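Local coordinates for uncharacterized protein (Bacteroides ovatus, PDB 3P02), which is of unknown function but joins an N-terminal domain, probably immunoglobulin-like, to a BT_3044-like C-terminal domain built on a long antiparallel sheet, at residues L80-L85 and V148-L153; K127-E130 and T135-V138; G168-A171 and I176-S179; G198-D203 and D278-P283. All blocks are in the same frame, centred on the assembly; numbering follows the deposited sequence. Where two conformers were deposited one is given.

Contact 1 (L80-L85 and V148-L153); sequences LYFREL and VLRPIL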
loop_
_atom_site.group_PDB
_atom_site.type_symbol
_atom_site.label_atom_id
_atom_site.label_comp_id
_atom_site.label_asym_id
_atom_site.label_seq_id
_atom_site.Cartn_x
_atom_site.Cartn_y
_atom_site.Cartn_z
ATOM N N LEU A 80 1.119 14.724 0.028
ATOM C CA LEU A 80 1.729 13.570 -0.644
ATOM C C LEU A 80 2.847 12.915 0.182
ATOM O O LEU A 80 3.401 11.895 -0.222
ATOM C CB LEU A 80 2.364 14.050 -1.962
ATOM C CG LEU A 80 1.466 14.770 -2.997
ATOM C CD1 LEU A 80 2.250 14.937 -4.308
ATOM C CD2 LEU A 80 0.191 13.968 -3.276
ATOM N N TYR A 81 3.218 13.548 1.290
ATOM C CA TYR A 81 4.393 13.106 2.055
ATOM C C TYR A 81 4.217 11.776 2.743
ATOM O O TYR A 81 3.134 11.443 3.259
ATOM C CB TYR A 81 4.743 14.137 3.125
ATOM C CG TYR A 81 5.339 15.452 2.661
ATOM C CD1 TYR A 81 5.431 15.769 1.305
ATOM C CD2 TYR A 81 5.831 16.373 3.579
ATOM C CE1 TYR A 81 6.003 16.975 0.880
ATOM C CE2 TYR A 81 6.355 17.596 3.171
ATOM C CZ TYR A 81 6.466 17.882 1.819
ATOM O OH TYR A 81 7.033 19.082 1.444
ATOM N N PHE A 82 5.342 11.057 2.825
ATOM C CA PHE A 82 5.417 9.851 3.640
ATOM C C PHE A 82 5.473 10.312 5.081
ATOM O O PHE A 82 6.162 11.300 5.398
ATOM C CB PHE A 82 6.697 9.042 3.327
ATOM C CG PHE A 82 6.740 8.454 1.947
ATOM C CD1 PHE A 82 6.071 7.274 1.656
ATOM C CD2 PHE A 82 7.501 9.048 0.947
ATOM C CE1 PHE A 82 6.113 6.731 0.368
ATOM C CE2 PHE A 82 7.548 8.498 -0.336
ATOM C CZ PHE A 82 6.848 7.353 -0.619
ATOM N N ARG A 83 4.770 9.597 5.952
ATOM C CA ARG A 83 4.799 9.831 7.390
ATOM C C ARG A 83 5.626 8.750 8.019
ATOM O O ARG A 83 5.586 7.609 7.554
ATOM C CB ARG A 83 3.366 9.785 7.964
ATOM C CG ARG A 83 2.474 10.901 7.407
ATOM C CD ARG A 83 1.063 10.839 7.954
ATOM N NE ARG A 83 1.028 10.959 9.417
ATOM C CZ ARG A 83 -0.081 10.884 10.150
ATOM N NH1 ARG A 83 -1.260 10.706 9.567
ATOM N NH2 ARG A 83 -0.019 10.982 11.469
ATOM N N GLU A 84 6.388 9.089 9.065
ATOM C CA GLU A 84 7.177 8.074 9.739
ATOM C C GLU A 84 6.273 7.013 10.349
ATOM O O GLU A 84 5.353 7.339 11.100
ATOM C CB GLU A 84 8.076 8.707 10.812
ATOM C CG GLU A 84 8.942 7.682 11.529
ATOM C CD GLU A 84 9.734 8.290 12.676
ATOM O OE1 GLU A 84 10.337 9.364 12.475
ATOM O OE2 GLU A 84 9.735 7.707 13.782
ATOM N N LEU A 85 6.563 5.736 10.054
ATOM C CA LEU A 85 5.782 4.654 10.626
ATOM C C LEU A 85 5.973 4.633 12.164
ATOM O O LEU A 85 7.117 4.506 12.630
ATOM C CB LEU A 85 6.245 3.314 10.008
ATOM C CG LEU A 85 5.495 2.073 10.515
ATOM C CD1 LEU A 85 4.026 2.116 10.079
ATOM C CD2 LEU A 85 6.145 0.790 9.992
ATOM N N VAL A 148 14.602 3.082 2.837
ATOM C CA VAL A 148 13.308 3.590 3.286
ATOM C C VAL A 148 12.270 2.550 2.907
ATOM O O VAL A 148 12.088 2.290 1.713
ATOM C CB VAL A 148 12.955 4.974 2.721
ATOM C CG1 VAL A 148 11.593 5.422 3.273
ATOM C CG2 VAL A 148 14.036 5.987 3.066
ATOM N N LEU A 149 11.592 1.960 3.901
ATOM C CA LEU A 149 10.640 0.890 3.638
ATOM C C LEU A 149 9.221 1.384 3.765
ATOM O O LEU A 149 8.886 2.012 4.774
ATOM C CB LEU A 149 10.856 -0.282 4.604
ATOM C CG LEU A 149 12.295 -0.807 4.720
ATOM C CD1 LEU A 149 12.332 -1.928 5.751
ATOM C CD2 LEU A 149 12.794 -1.342 3.347
ATOM N N ARG A 150 8.392 1.084 2.749
ATOM C CA ARG A 150 6.982 1.476 2.722
ATOM C C ARG A 150 6.101 0.239 2.852
ATOM O O ARG A 150 6.060 -0.541 1.895
ATOM C CB ARG A 150 6.662 2.200 1.403
ATOM C CG ARG A 150 5.588 3.256 1.570
ATOM C CD ARG A 150 4.613 3.298 0.432
ATOM N NE ARG A 150 3.244 3.392 0.936
ATOM C CZ ARG A 150 2.194 3.718 0.200
ATOM N NH1 ARG A 150 2.340 4.003 -1.090
ATOM N NH2 ARG A 150 0.989 3.762 0.742
ATOM N N PRO A 151 5.368 0.018 3.981
ATOM C CA PRO A 151 4.485 -1.158 4.019
ATOM C C PRO A 151 3.271 -0.968 3.101
ATOM O O PRO A 151 2.639 0.106 3.087
ATOM C CB PRO A 151 4.047 -1.266 5.483
ATOM C CG PRO A 151 4.239 0.123 6.059
ATOM C CD PRO A 151 5.297 0.815 5.234
ATOM N N ILE A 152 2.958 -2.018 2.318
ATOM C CA ILE A 152 1.804 -2.064 1.414
ATOM C C ILE A 152 0.894 -3.164 1.929
ATOM O O ILE A 152 1.253 -4.329 1.786
ATOM C CB ILE A 152 2.247 -2.325 -0.064
ATOM C CG1 ILE A 152 3.262 -1.270 -0.554
ATOM C CG2 ILE A 152 1.045 -2.435 -1.031
ATOM C CD1 ILE A 152 2.739 0.219 -0.489
ATOM N N LEU A 153 -0.238 -2.812 2.539
ATOM C CA LEU A 153 -1.153 -3.831 3.031
ATOM C C LEU A 153 -1.927 -4.445 1.860
ATOM O O LEU A 153 -2.244 -3.737 0.892
ATOM C CB LEU A 153 -2.155 -3.189 3.995
ATOM C CG LEU A 153 -1.632 -2.856 5.387
ATOM C CD1 LEU A 153 -2.571 -1.867 6.057
ATOM C CD2 LEU A 153 -1.442 -4.127 6.209
#
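Phe82 packs its ring on Arg150, and its backbone N is hydrogen-bonded to Asn70 OD1 of helix 65-74; no polar bond links segments 80-85 and 148-153 themselves. The contact belongs to the mixed sheet of the N-terminal domain, consistent with an E-set, immunoglobulin-like fold, and it bridges two strands that are not neighbours. Strand 122-130 runs between them, parallel to 83-84 and antiparallel to 146-154, and the CA atoms of Phe82 and Arg150 stay 8.6 Å apart. Only side chains can span that gap, over the small Ala123, on which Phe82 also rests. With CG anti to its carbonyl carbon (chi1 -66°), Phe82 sends its ring toward Arg150. In the conformer of Arg150 described, one of two deposited, the CD methylene lies in the ring plane at the edge, 3.7 Å from Phe82 CE1. Arg150 CG lies equally close to CE1, oblique to the ring. Ring and guanidinium planes stand 69° apart, so the two groups do not stack, and the cation-pi partner of Phe82 is instead Lys121. Arginine suits this place because its methylenes can serve as an apolar wall while its charged end leads away from that edge, with Ile152 CD1 over one face of the guanidinium. Farther along, Leu85 and Pro151, both buried, add an apolar pair, the methyl CD2 of Leu85 lying 4.4 Å from Pro151 CG.

Contact 2 (K127-E130 and T135-V138); sequences KVCE and TYAV. With EDO (1,2-ethanediol), chain E.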
loop_
_atom_site.group_PDB
_atom_site.type_symbol
_atom_site.label_atom_id
_atom_site.label_comp_id
_atom_site.label_asym_id
_atom_site.label_seq_id
_atom_site.Cartn_x
_atom_site.Cartn_y
_atom_site.Cartn_z
ATOM N N LYS A 127 19.102 3.484 8.870
ATOM C CA LYS A 127 20.482 3.629 8.428
ATOM C C LYS A 127 21.353 2.595 9.120
ATOM O O LYS A 127 21.137 2.295 10.286
ATOM C CB LYS A 127 21.009 5.054 8.734
ATOM C CG LYS A 127 22.450 5.279 8.242
ATOM C CD LYS A 127 22.916 6.717 8.373
ATOM C CE LYS A 127 24.301 6.860 7.799
ATOM N NZ LYS A 127 24.849 8.239 8.001
ATOM N N VAL A 128 22.347 2.093 8.402
ATOM C CA VAL A 128 23.330 1.154 8.922
ATOM C C VAL A 128 24.638 1.930 9.151
ATOM O O VAL A 128 25.013 2.761 8.309
ATOM C CB VAL A 128 23.501 -0.121 8.020
ATOM C CG1 VAL A 128 23.911 0.215 6.587
ATOM C CG2 VAL A 128 24.480 -1.112 8.652
ATOM N N CYS A 129 25.323 1.657 10.300
ATOM C CA CYS A 129 26.553 2.326 10.735
ATOM C C CYS A 129 27.450 1.331 11.471
ATOM O O CYS A 129 26.997 0.256 11.834
ATOM C CB CYS A 129 26.168 3.491 11.648
ATOM S SG CYS A 129 27.450 4.748 11.855
ATOM N N GLU A 130 28.673 1.722 11.755
ATOM C CA GLU A 130 29.640 1.029 12.589
ATOM C C GLU A 130 30.118 2.083 13.547
ATOM O O GLU A 130 30.481 3.174 13.088
ATOM C CB GLU A 130 30.797 0.422 11.798
ATOM C CG GLU A 130 30.415 -0.801 11.008
ATOM C CD GLU A 130 31.613 -1.335 10.266
ATOM O OE1 GLU A 130 31.958 -0.782 9.197
ATOM O OE2 GLU A 130 32.256 -2.263 10.804
ATOM N N THR A 135 33.111 7.955 8.989
ATOM C CA THR A 135 33.088 7.751 7.536
ATOM C C THR A 135 31.662 7.413 7.031
ATOM O O THR A 135 31.385 7.564 5.843
ATOM C CB THR A 135 34.091 6.676 7.118
ATOM O OG1 THR A 135 33.804 5.491 7.854
ATOM C CG2 THR A 135 35.539 7.098 7.349
ATOM N N TYR A 136 30.742 7.009 7.940
ATOM C CA TYR A 136 29.348 6.719 7.576
ATOM C C TYR A 136 28.534 8.003 7.373
ATOM O O TYR A 136 27.415 7.932 6.874
ATOM C CB TYR A 136 28.681 5.808 8.617
ATOM C CG TYR A 136 29.048 4.356 8.402
ATOM C CD1 TYR A 136 30.172 3.800 9.013
ATOM C CD2 TYR A 136 28.272 3.535 7.586
ATOM C CE1 TYR A 136 30.539 2.474 8.781
ATOM C CE2 TYR A 136 28.619 2.199 7.360
ATOM C CZ TYR A 136 29.746 1.670 7.975
ATOM O OH TYR A 136 30.108 0.364 7.730
ATOM N N ALA A 137 29.111 9.168 7.697
ATOM C CA ALA A 137 28.404 10.441 7.495
ATOM C C ALA A 137 28.832 11.083 6.166
ATOM O O ALA A 137 28.386 12.187 5.856
ATOM C CB ALA A 137 28.720 11.389 8.659
ATOM N N VAL A 138 29.734 10.429 5.412
ATOM C CA VAL A 138 30.270 10.972 4.139
ATOM C C VAL A 138 29.599 10.257 2.982
ATOM O O VAL A 138 29.648 9.032 2.929
ATOM C CB VAL A 138 31.805 10.831 4.035
ATOM C CG1 VAL A 138 32.334 11.451 2.730
ATOM C CG2 VAL A 138 32.498 11.442 5.249
HETATM C C1 EDO E . 25.273 8.234 11.263
HETATM O O1 EDO E . 26.275 8.866 10.463
HETATM C C2 EDO E . 25.666 8.228 12.732
HETATM O O2 EDO E . 24.678 7.491 13.461
#
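Tyr136 OH donates to Glu130 OE1 over 2.6 Å, meeting the carboxylate oxygen on its anti side. The same hydroxyl accepts from Ile13 N and so acts as donor and acceptor at once. The other carboxylate oxygen, Glu130 OE2, is paired with Arg55 NE in a salt bridge, which steadies the acceptor. At the other end, Tyr136 O receives Lys127 NZ at 2.8 Å, with the ammonium above the carbonyl plane. All four lysine torsions are close to 180°, which carries NZ to the turn; a weak bond of 2.9 Å also joins NZ to O1 of an ethanediol. Between these polar ends the ring lies over the strand backbone, with Cys129 CA 3.9 Å from the Tyr136 ring centroid, a CH-pi contact over the face, while Cys129 SG sits obliquely beside the ring in a sulfur-aromatic contact. Val128 O, buried 3.4 Å from Tyr136 CD2, has no hydrogen-bond partner in the model. Tyrosine suits the place by combining a flat apolar face with a hydroxyl at its far end. The arrangement is a 3-10 turn folded back onto the strand it follows, tying strands 122-130 and 13-15, from the two sheets of a probable immunoglobulin-like sandwich.

Contact 3 (G168-A171 and I176-S179); sequences GTMA and IKFS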
loop_
_atom_site.group_PDB
_atom_site.type_symbol
_atom_site.label_atom_id
_atom_site.label_comp_id
_atom_site.label_asym_id
_atom_site.label_seq_id
_atom_site.Cartn_x
_atom_site.Cartn_y
_atom_site.Cartn_z
ATOM N N GLY A 168 -19.958 8.274 -12.175
ATOM C CA GLY A 168 -20.274 9.441 -11.377
ATOM C C GLY A 168 -21.200 10.347 -12.163
ATOM O O GLY A 168 -20.877 10.744 -13.278
ATOM N N THR A 169 -22.336 10.709 -11.584
ATOM C CA THR A 169 -23.304 11.623 -12.216
ATOM C C THR A 169 -23.821 12.605 -11.180
ATOM O O THR A 169 -23.519 12.469 -10.006
ATOM C CB THR A 169 -24.521 10.804 -12.762
ATOM O OG1 THR A 169 -25.240 10.246 -11.654
ATOM C CG2 THR A 169 -24.148 9.743 -13.786
HETATM N N MSE A 170 -24.631 13.561 -11.587
HETATM C CA MSE A 170 -25.312 14.376 -10.588
HETATM C C MSE A 170 -26.384 13.515 -9.932
HETATM O O MSE A 170 -26.975 12.672 -10.619
HETATM C CB MSE A 170 -25.992 15.575 -11.248
HETATM C CG MSE A 170 -24.972 16.546 -11.844
HETATM SE SE MSE A 170 -24.078 17.528 -10.415
HETATM C CE MSE A 170 -22.786 18.412 -11.580
ATOM N N ALA A 171 -26.716 13.789 -8.667
ATOM C CA ALA A 171 -27.869 13.110 -8.054
ATOM C C ALA A 171 -29.132 13.467 -8.865
ATOM O O ALA A 171 -29.293 14.625 -9.246
ATOM C CB ALA A 171 -28.030 13.557 -6.608
ATOM N N ILE A 176 -23.185 11.361 -17.535
ATOM C CA ILE A 176 -21.880 11.045 -16.923
ATOM C C ILE A 176 -21.069 12.326 -16.697
ATOM O O ILE A 176 -20.904 13.154 -17.611
ATOM C CB ILE A 176 -21.082 9.983 -17.726
ATOM C CG1 ILE A 176 -21.955 8.717 -17.945
ATOM C CG2 ILE A 176 -19.771 9.602 -16.994
ATOM C CD1 ILE A 176 -21.385 7.697 -18.968
ATOM N N LYS A 177 -20.623 12.501 -15.440
ATOM C CA LYS A 177 -19.843 13.659 -14.992
ATOM C C LYS A 177 -18.405 13.272 -14.718
ATOM O O LYS A 177 -17.494 14.074 -14.940
ATOM C CB LYS A 177 -20.479 14.310 -13.750
ATOM C CG LYS A 177 -21.871 14.889 -14.054
ATOM C CD LYS A 177 -21.801 16.057 -15.035
ATOM C CE LYS A 177 -23.172 16.367 -15.598
ATOM N NZ LYS A 177 -23.068 17.409 -16.667
ATOM N N PHE A 178 -18.187 12.052 -14.224
ATOM C CA PHE A 178 -16.829 11.603 -13.964
ATOM C C PHE A 178 -16.766 10.083 -13.825
ATOM O O PHE A 178 -17.762 9.446 -13.470
ATOM C CB PHE A 178 -16.250 12.263 -12.683
ATOM C CG PHE A 178 -16.972 11.896 -11.406
ATOM C CD1 PHE A 178 -16.589 10.775 -10.663
ATOM C CD2 PHE A 178 -18.000 12.698 -10.914
ATOM C CE1 PHE A 178 -17.249 10.445 -9.474
ATOM C CE2 PHE A 178 -18.666 12.363 -9.734
ATOM C CZ PHE A 178 -18.274 11.251 -9.009
ATOM N N SER A 179 -15.561 9.530 -14.016
ATOM C CA SER A 179 -15.238 8.130 -13.726
ATOM C C SER A 179 -13.722 8.021 -13.695
ATOM O O SER A 179 -13.026 8.897 -14.232
ATOM C CB SER A 179 -15.857 7.124 -14.704
ATOM O OG SER A 179 -15.266 7.238 -15.992
#
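Phe178 lays its ring flat over Gly168. At CB the chain turns inward, because CG sits between the backbone N and the carbonyl carbon (chi1 64°). CG is 4.1 Å from Gly168 CA; CD1 and CD2, then CE1 and CE2, close in step by step on that carbon, and CZ ends 3.6 Å from it. Gly168 CA thus stands over the ring centre, 12° off the normal, in a CH-pi contact. Glycine suits this position since it carries no CB between its backbone and the ring. The ring also meets Tyr289 edge-to-face and touches Phe276 and Met291, so the neighbouring strands help to bury it. The backbone beneath is a classic beta bulge in the hairpin of strands 166-170 and 176-178, at the margin of the long antiparallel sheet: Lys177 and Phe178 both face Gly168. Gly168 O accepts two amides, Lys177 N at 2.8 Å in the carbonyl plane and Phe178 N at 3.1 Å from above that plane. In return Gly168 N donates to Phe178 O at 2.8 Å, with a bent N-H...O angle of 144°. Lys177, bent at chi2, passes Thr169, its CG 4.0 Å from Thr169 CA. It then crosses the side chain of Met170, present as selenomethionine, at a slant, Lys177 CE coming 4.2 Å from Met170 CG before the lysine's end leads away.

Contact 4 (G198-D203 and D278-P283); sequences GQRTED and DYTSVP. With EDO (1,2-ethanediol), chain D.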
loop_
_atom_site.group_PDB
_atom_site.type_symbol
_atom_site.label_atom_id
_atom_site.label_comp_id
_atom_site.label_asym_id
_atom_site.label_seq_id
_atom_site.Cartn_x
_atom_site.Cartn_y
_atom_site.Cartn_z
ATOM N N GLY A 198 -15.939 10.438 -5.496
ATOM C CA GLY A 198 -15.648 11.711 -6.161
ATOM C C GLY A 198 -14.278 11.918 -6.767
ATOM O O GLY A 198 -13.741 13.038 -6.723
ATOM N N GLN A 199 -13.725 10.850 -7.351
ATOM C CA GLN A 199 -12.430 10.827 -8.050
ATOM C C GLN A 199 -11.232 11.044 -7.118
ATOM O O GLN A 199 -10.104 11.180 -7.597
ATOM C CB GLN A 199 -12.391 11.828 -9.217
ATOM C CG GLN A 199 -13.140 11.334 -10.418
ATOM C CD GLN A 199 -12.788 12.113 -11.651
ATOM O OE1 GLN A 199 -12.880 13.338 -11.672
ATOM N NE2 GLN A 199 -12.418 11.406 -12.711
ATOM N N ARG A 200 -11.451 10.996 -5.795
ATOM C CA ARG A 200 -10.335 11.156 -4.865
ATOM C C ARG A 200 -9.394 9.941 -4.949
ATOM O O ARG A 200 -9.786 8.818 -5.306
ATOM C CB ARG A 200 -10.832 11.369 -3.413
ATOM C CG ARG A 200 -11.029 12.842 -2.998
ATOM C CD ARG A 200 -11.998 13.591 -3.914
ATOM N NE ARG A 200 -12.268 14.926 -3.406
ATOM C CZ ARG A 200 -13.266 15.698 -3.829
ATOM N NH1 ARG A 200 -14.049 15.299 -4.832
ATOM N NH2 ARG A 200 -13.467 16.887 -3.285
ATOM N N THR A 201 -8.120 10.177 -4.636
ATOM C CA THR A 201 -7.088 9.140 -4.620
ATOM C C THR A 201 -6.176 9.443 -3.444
ATOM O O THR A 201 -6.328 10.490 -2.797
ATOM C CB THR A 201 -6.256 9.124 -5.947
ATOM O OG1 THR A 201 -5.425 10.293 -5.943
ATOM C CG2 THR A 201 -7.117 9.094 -7.246
ATOM N N GLU A 202 -5.120 8.633 -3.284
ATOM C CA GLU A 202 -4.064 8.851 -2.303
ATOM C C GLU A 202 -3.417 10.260 -2.462
ATOM O O GLU A 202 -2.839 10.764 -1.504
ATOM C CB GLU A 202 -3.004 7.740 -2.461
ATOM C CG GLU A 202 -2.307 7.740 -3.821
ATOM C CD GLU A 202 -1.153 6.763 -3.973
ATOM O OE1 GLU A 202 -0.515 6.413 -2.953
ATOM O OE2 GLU A 202 -0.879 6.357 -5.123
ATOM N N ASP A 203 -3.527 10.899 -3.653
ATOM C CA ASP A 203 -2.898 12.193 -3.919
ATOM C C ASP A 203 -3.770 13.384 -3.596
ATOM O O ASP A 203 -3.322 14.519 -3.790
ATOM C CB ASP A 203 -2.470 12.299 -5.390
ATOM C CG ASP A 203 -1.397 11.315 -5.827
ATOM O OD1 ASP A 203 -0.637 10.832 -4.952
ATOM O OD2 ASP A 203 -1.422 10.909 -6.997
ATOM N N ASP A 278 -19.992 16.483 -2.696
ATOM C CA ASP A 278 -18.642 16.997 -2.768
ATOM C C ASP A 278 -18.756 18.416 -2.201
ATOM O O ASP A 278 -19.306 19.308 -2.867
ATOM C CB ASP A 278 -18.109 16.981 -4.200
ATOM C CG ASP A 278 -16.736 17.611 -4.342
ATOM O OD1 ASP A 278 -16.330 18.408 -3.432
ATOM O OD2 ASP A 278 -16.063 17.332 -5.355
ATOM N N TYR A 279 -18.326 18.620 -0.953
ATOM C CA TYR A 279 -18.475 19.925 -0.310
ATOM C C TYR A 279 -17.124 20.655 -0.205
ATOM O O TYR A 279 -17.011 21.626 0.543
ATOM C CB TYR A 279 -19.135 19.735 1.089
ATOM C CG TYR A 279 -18.307 18.901 2.050
ATOM C CD1 TYR A 279 -18.345 17.508 2.010
ATOM C CD2 TYR A 279 -17.506 19.507 3.022
ATOM C CE1 TYR A 279 -17.556 16.741 2.862
ATOM C CE2 TYR A 279 -16.752 18.749 3.910
ATOM C CZ TYR A 279 -16.786 17.364 3.833
ATOM O OH TYR A 279 -16.023 16.602 4.693
ATOM N N THR A 280 -16.076 20.174 -0.938
ATOM C CA THR A 280 -14.750 20.786 -0.794
ATOM C C THR A 280 -14.091 21.183 -2.119
ATOM O O THR A 280 -13.173 22.005 -2.068
ATOM C CB THR A 280 -13.800 19.830 -0.019
ATOM O OG1 THR A 280 -13.783 18.558 -0.675
ATOM C CG2 THR A 280 -14.227 19.622 1.446
ATOM N N SER A 281 -14.504 20.616 -3.277
ATOM C CA SER A 281 -13.859 20.963 -4.573
ATOM C C SER A 281 -14.101 22.389 -5.005
ATOM O O SER A 281 -13.203 23.019 -5.588
ATOM C CB SER A 281 -14.390 20.083 -5.702
ATOM O OG SER A 281 -13.923 18.762 -5.561
ATOM N N VAL A 282 -15.358 22.844 -4.853
ATOM C CA VAL A 282 -15.765 24.138 -5.358
ATOM C C VAL A 282 -15.858 25.096 -4.198
ATOM O O VAL A 282 -16.634 24.858 -3.270
ATOM C CB VAL A 282 -17.095 24.104 -6.175
ATOM C CG1 VAL A 282 -17.471 25.495 -6.690
ATOM C CG2 VAL A 282 -17.022 23.111 -7.330
ATOM N N PRO A 283 -15.109 26.216 -4.256
ATOM C CA PRO A 283 -15.185 27.193 -3.163
ATOM C C PRO A 283 -16.612 27.559 -2.789
ATOM O O PRO A 283 -17.425 27.922 -3.654
ATOM C CB PRO A 283 -14.460 28.417 -3.737
ATOM C CG PRO A 283 -13.470 27.838 -4.695
ATOM C CD PRO A 283 -14.128 26.630 -5.291
HETATM C C1 EDO D . -14.758 15.698 -8.540
HETATM O O1 EDO D . -13.505 15.173 -8.086
HETATM C C2 EDO D . -15.352 14.797 -9.616
HETATM O O2 EDO D . -14.707 15.050 -10.872
#
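Arg200 is an extended loop residue following two of positive phi, Gly198 and Gln199, and Asp278 is the last residue of strand 262-278, before the chain turns. The arginine, bent at chi2, brings its guanidinium edge-on to the aspartate. Arg200 NH1 donates to Asp278 OD2 at 2.9 Å, a nearly straight bond (164°) that lies in the guanidinium plane but reaches the oxygen from above the carboxylate. The two planes are 67° apart, so this salt bridge is not the flat two-pronged kind, and the second link, from NH2 to Asp278 OD1 at 3.2 Å, is weak. NH1 also donates to Gly198 O at 3.0 Å, while NH2 finds its stronger partner in Asp206 OD2 and Tyr210 adds a cation-pi contact. Several bonds fix the rotation of the buried guanidinium, and the nearby carboxylates probably stabilise its charge. Asp278 is itself held by its own turn: OD1 accepts Ser281 N at 2.9 Å and Thr280 N at 3.1 Å, and Ser281 OG donates to the syn lone pair of OD2 at 2.6 Å. An ethanediol donates to Gly198 O and Gln199 OE1 beside the pair. Aspartate suits the spot because one short side chain can accept the turn's amides and still bind the arginine. This is an Asx turn and Asx motif at the end of strand 262-278, whose aspartate is tied by a salt bridge to loop 198-203.

Contacts 1 and 2 share strand 122-130 and the mixed sheet, and contact 2 is nested in the chain between the segments of contact 1. Contact 1 is buried and held by side-chain packing without polar bonds, whereas contact 2, its centre about 29 Å from the centre of the chain, is partly buried and relies on side-chain hydrogen bonds between the strand and a 3-10 segment. Contacts 3 and 4, both partly buried, sit together in the C-terminal domain, where Phe178 also packs on Gly198 and Gln199: backbone bonds of a bulged hairpin at the edge of the long sheet serve the first, a salt bridge the second. Leu80 CD2 reaches Asp203 O at 3.6 Å, so contacts 1 and 4 touch.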